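Local coordinates for OsmC family protein (Rhodothermus marinus, PDB 5CML), which probably hydrolyses carboxyl esters through its serine-esterase domain of alpha/beta-hydrolase type, the part described here, in a longer protein that also carries an OsmC domain, at residues N180-V185 and F212-H217. Sequence-based numbering, arbitrary orientation.
Sequences NLEDQV and FQAARH
Val185 meets Ala215 and Ala214 where the helix of 181-187 comes up against the end of the helix of 206-214, an example of a valine packed on alanine methyls at a helix end. Followed outward, the Val185 side chain leaves CA with its CB directed at the other segment and then forks. CG1, anti to the backbone N (chi1 170°), is the branch that touches: it lies 3.6 Å from Ala215 CB and 3.7 Å from Ala215 CA, against the residue at which the chain leaves helical geometry. The same methyl is 4.4 Å from Ala214 CB, a looser approach. One helical turn earlier, Glu182 lays its aliphatic part alongside Ala214, with CG 3.9 Å and CB 4.1 Å from Ala214 CB.

No direct hydrogen bond joins the segments. Instead, a water lies 2.8 Å from Val185 O, to which it can donate, and accepts from Arg216 N, linking the two backbones just beyond the apolar patch. At the start of its helix, Asn180 is the N-cap, its OD1 accepting from Asp183 N at 2.9 Å.

Val185 also packs on Leu211 and on Leu116 of helix 110-118, while Glu182 touches Cys210, disulfide-bonded to Cys135. Ala215 rests on Leu192 of strand 192-196, and Lys219 bonds Phe212 O and Ala215 O, tying the helix end to strand 219-223. The contact thus joins two of the helices that flank the mixed sheet of an alpha/beta-hydrolase fold, near 219-223, one of its two outermost strands.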
ATOM      1  N   ASN A 180      -7.992  12.948  -8.107  1.00 23.87           N
ATOM      2  CA  ASN A 180      -8.695  11.946  -8.930  1.00 22.60           C
ATOM      3  C   ASN A 180      -7.808  10.728  -9.217  1.00 22.94           C
ATOM      4  O   ASN A 180      -6.825  10.764  -9.978  1.00 22.34           O
ATOM      5  CB  ASN A 180      -9.227  12.533 -10.238  1.00 26.41           C
ATOM      6  CG  ASN A 180     -10.105  11.537 -10.992  1.00 28.71           C
ATOM      7  OD1 ASN A 180      -9.675  10.931 -11.974  1.00 31.68           O
ATOM      8  ND2 ASN A 180     -11.333  11.345 -10.514  1.00 29.45           N
ATOM      9  N   LEU A 181      -8.156   9.642  -8.559  1.00 23.71           N
ATOM     10  CA  LEU A 181      -7.335   8.447  -8.636  1.00 24.75           C
ATOM     11  C   LEU A 181      -7.228   7.901 -10.067  1.00 25.96           C
ATOM     12  O   LEU A 181      -6.129   7.536 -10.507  1.00 26.70           O
ATOM     13  CB  LEU A 181      -7.882   7.409  -7.672  1.00 26.72           C
ATOM     14  CG  LEU A 181      -7.048   6.154  -7.530  1.00 29.54           C
ATOM     15  CD1 LEU A 181      -5.614   6.495  -7.136  1.00 31.52           C
ATOM     16  CD2 LEU A 181      -7.707   5.297  -6.485  1.00 32.21           C
ATOM     17  N   GLU A 182      -8.326   7.890 -10.813  1.00 27.73           N
ATOM     18  CA  GLU A 182      -8.267   7.386 -12.181  1.00 28.41           C
ATOM     19  C   GLU A 182      -7.338   8.231 -13.069  1.00 27.22           C
ATOM     20  O   GLU A 182      -6.571   7.663 -13.850  1.00 26.54           O
ATOM     21  CB  GLU A 182      -9.681   7.276 -12.754  1.00 33.15           C
ATOM     22  CG  GLU A 182     -10.336   5.963 -12.293  1.00 38.13           C
ATOM     23  CD  GLU A 182     -11.850   5.926 -12.475  1.00 40.46           C
ATOM     24  OE1 GLU A 182     -12.303   5.620 -13.593  1.00 36.99           O
ATOM     25  OE2 GLU A 182     -12.589   6.195 -11.499  1.00 43.31           O
ATOM     26  N   ASP A 183      -7.328   9.557 -12.900  1.00 26.18           N
ATOM     27  CA  ASP A 183      -6.410  10.419 -13.657  1.00 26.33           C
ATOM     28  C   ASP A 183      -4.966  10.102 -13.302  1.00 24.39           C
ATOM     29  O   ASP A 183      -4.103  10.029 -14.173  1.00 26.57           O
ATOM     30  CB  ASP A 183      -6.654  11.920 -13.391  1.00 31.07           C
ATOM     31  CG  ASP A 183      -7.864  12.482 -14.126  1.00 38.01           C
ATOM     32  OD1 ASP A 183      -8.408  11.778 -15.007  1.00 39.82           O
ATOM     33  OD2 ASP A 183      -8.249  13.656 -13.829  1.00 41.00           O
ATOM     34  N   GLN A 184      -4.704   9.934 -12.016  1.00 21.83           N
ATOM     35  CA  GLN A 184      -3.355   9.628 -11.560  1.00 22.46           C
ATOM     36  C   GLN A 184      -2.864   8.303 -12.142  1.00 21.60           C
ATOM     37  O   GLN A 184      -1.716   8.189 -12.586  1.00 22.71           O
ATOM     38  CB  GLN A 184      -3.306   9.603 -10.026  1.00 23.34           C
ATOM     39  CG  GLN A 184      -3.441  10.985  -9.383  1.00 25.21           C
ATOM     40  CD  GLN A 184      -2.242  11.877  -9.677  1.00 31.70           C
ATOM     41  OE1 GLN A 184      -1.200  11.768  -9.035  1.00 38.52           O
ATOM     42  NE2 GLN A 184      -2.379  12.737 -10.647  1.00 33.13           N
ATOM     43  N   VAL A 185      -3.744   7.315 -12.173  1.00 21.86           N
ATOM     44  CA  VAL A 185      -3.369   6.004 -12.656  1.00 22.20           C
ATOM     45  C   VAL A 185      -3.101   6.083 -14.160  1.00 23.75           C
ATOM     46  O   VAL A 185      -2.162   5.475 -14.673  1.00 26.50           O
ATOM     47  CB  VAL A 185      -4.456   4.976 -12.330  1.00 23.53           C
ATOM     48  CG1 VAL A 185      -4.204   3.662 -13.041  1.00 27.31           C
ATOM     49  CG2 VAL A 185      -4.516   4.737 -10.826  1.00 22.75           C
ATOM     50  N   PHE A 212      -7.933  -1.049 -13.818  1.00 20.71           N
ATOM     51  CA  PHE A 212      -7.275  -1.591 -15.000  1.00 20.00           C
ATOM     52  C   PHE A 212      -7.665  -0.825 -16.260  1.00 22.87           C
ATOM     53  O   PHE A 212      -6.820  -0.543 -17.111  1.00 23.19           O
ATOM     54  CB  PHE A 212      -7.599  -3.088 -15.145  1.00 20.53           C
ATOM     55  CG  PHE A 212      -6.792  -3.788 -16.204  1.00 20.22           C
ATOM     56  CD1 PHE A 212      -7.207  -3.790 -17.520  1.00 21.78           C
ATOM     57  CD2 PHE A 212      -5.621  -4.452 -15.885  1.00 20.79           C
ATOM     58  CE1 PHE A 212      -6.469  -4.435 -18.496  1.00 20.69           C
ATOM     59  CE2 PHE A 212      -4.881  -5.097 -16.869  1.00 21.22           C
ATOM     60  CZ  PHE A 212      -5.306  -5.095 -18.165  1.00 21.93           C
ATOM     61  N   GLN A 213      -8.935  -0.476 -16.384  1.00 23.16           N
ATOM     62  CA  GLN A 213      -9.386   0.278 -17.551  1.00 24.91           C
ATOM     63  C   GLN A 213      -8.775   1.681 -17.596  1.00 26.53           C
ATOM     64  O   GLN A 213      -8.502   2.224 -18.683  1.00 28.91           O
ATOM     65  CB  GLN A 213     -10.914   0.334 -17.556  1.00 27.65           C
ATOM     66  CG  GLN A 213     -11.562  -1.019 -17.796  1.00 36.65           C
ATOM     67  CD  GLN A 213     -13.074  -0.941 -17.829  1.00 47.09           C
ATOM     68  OE1 GLN A 213     -13.643  -0.202 -18.632  1.00 50.28           O
ATOM     69  NE2 GLN A 213     -13.736  -1.705 -16.960  1.00 51.20           N
ATOM     70  N   ALA A 214      -8.544   2.265 -16.425  1.00 24.95           N
ATOM     71  CA  ALA A 214      -7.998   3.622 -16.339  1.00 25.17           C
ATOM     72  C   ALA A 214      -6.534   3.621 -16.732  1.00 25.63           C
ATOM     73  O   ALA A 214      -6.036   4.570 -17.332  1.00 26.49           O
ATOM     74  CB  ALA A 214      -8.160   4.171 -14.929  1.00 27.20           C
ATOM     75  N   ALA A 215      -5.835   2.555 -16.338  1.00 24.94           N
ATOM     76  CA  ALA A 215      -4.412   2.460 -16.566  1.00 24.13           C
ATOM     77  C   ALA A 215      -4.066   2.263 -18.036  1.00 24.72           C
ATOM     78  O   ALA A 215      -4.904   1.880 -18.866  1.00 25.70           O
ATOM     79  CB  ALA A 215      -3.843   1.327 -15.753  1.00 23.02           C
ATOM     80  N   ARG A 216      -2.807   2.545 -18.340  1.00 23.76           N
ATOM     81  CA  ARG A 216      -2.235   2.263 -19.645  1.00 23.68           C
ATOM     82  C   ARG A 216      -1.220   1.146 -19.459  1.00 23.97           C
ATOM     83  O   ARG A 216      -0.796   0.856 -18.334  1.00 24.36           O
ATOM     84  CB  ARG A 216      -1.588   3.518 -20.236  1.00 28.84           C
ATOM     85  CG  ARG A 216      -2.585   4.646 -20.481  1.00 34.87           C
ATOM     86  CD  ARG A 216      -1.924   5.921 -20.989  1.00 43.58           C
ATOM     87  NE  ARG A 216      -2.915   6.955 -21.267  1.00 50.23           N
ATOM     88  CZ  ARG A 216      -2.680   8.262 -21.179  1.00 53.31           C
ATOM     89  NH1 ARG A 216      -1.481   8.707 -20.808  1.00 53.79           N
ATOM     90  NH2 ARG A 216      -3.645   9.129 -21.451  1.00 55.70           N
ATOM     91  N   HIS A 217      -0.820   0.520 -20.550  1.00 25.02           N
ATOM     92  CA  HIS A 217       0.193  -0.517 -20.444  1.00 24.48           C
ATOM     93  C   HIS A 217       1.544   0.070 -20.069  1.00 25.65           C
ATOM     94  O   HIS A 217       1.819   1.237 -20.397  1.00 27.59           O
ATOM     95  CB  HIS A 217       0.294  -1.309 -21.734  1.00 25.13           C
ATOM     96  CG  HIS A 217      -0.784  -2.327 -21.849  1.00 24.88           C
ATOM     97  ND1 HIS A 217      -0.733  -3.525 -21.172  1.00 25.56           N
ATOM     98  CD2 HIS A 217      -1.979  -2.291 -22.476  1.00 26.02           C
ATOM     99  CE1 HIS A 217      -1.840  -4.204 -21.414  1.00 26.20           C
ATOM    100  NE2 HIS A 217      -2.619  -3.474 -22.193  1.00 25.51           N
TER
HETATM  101  O   HOH W   1      -1.024   3.623 -16.401  1.00 26.59           O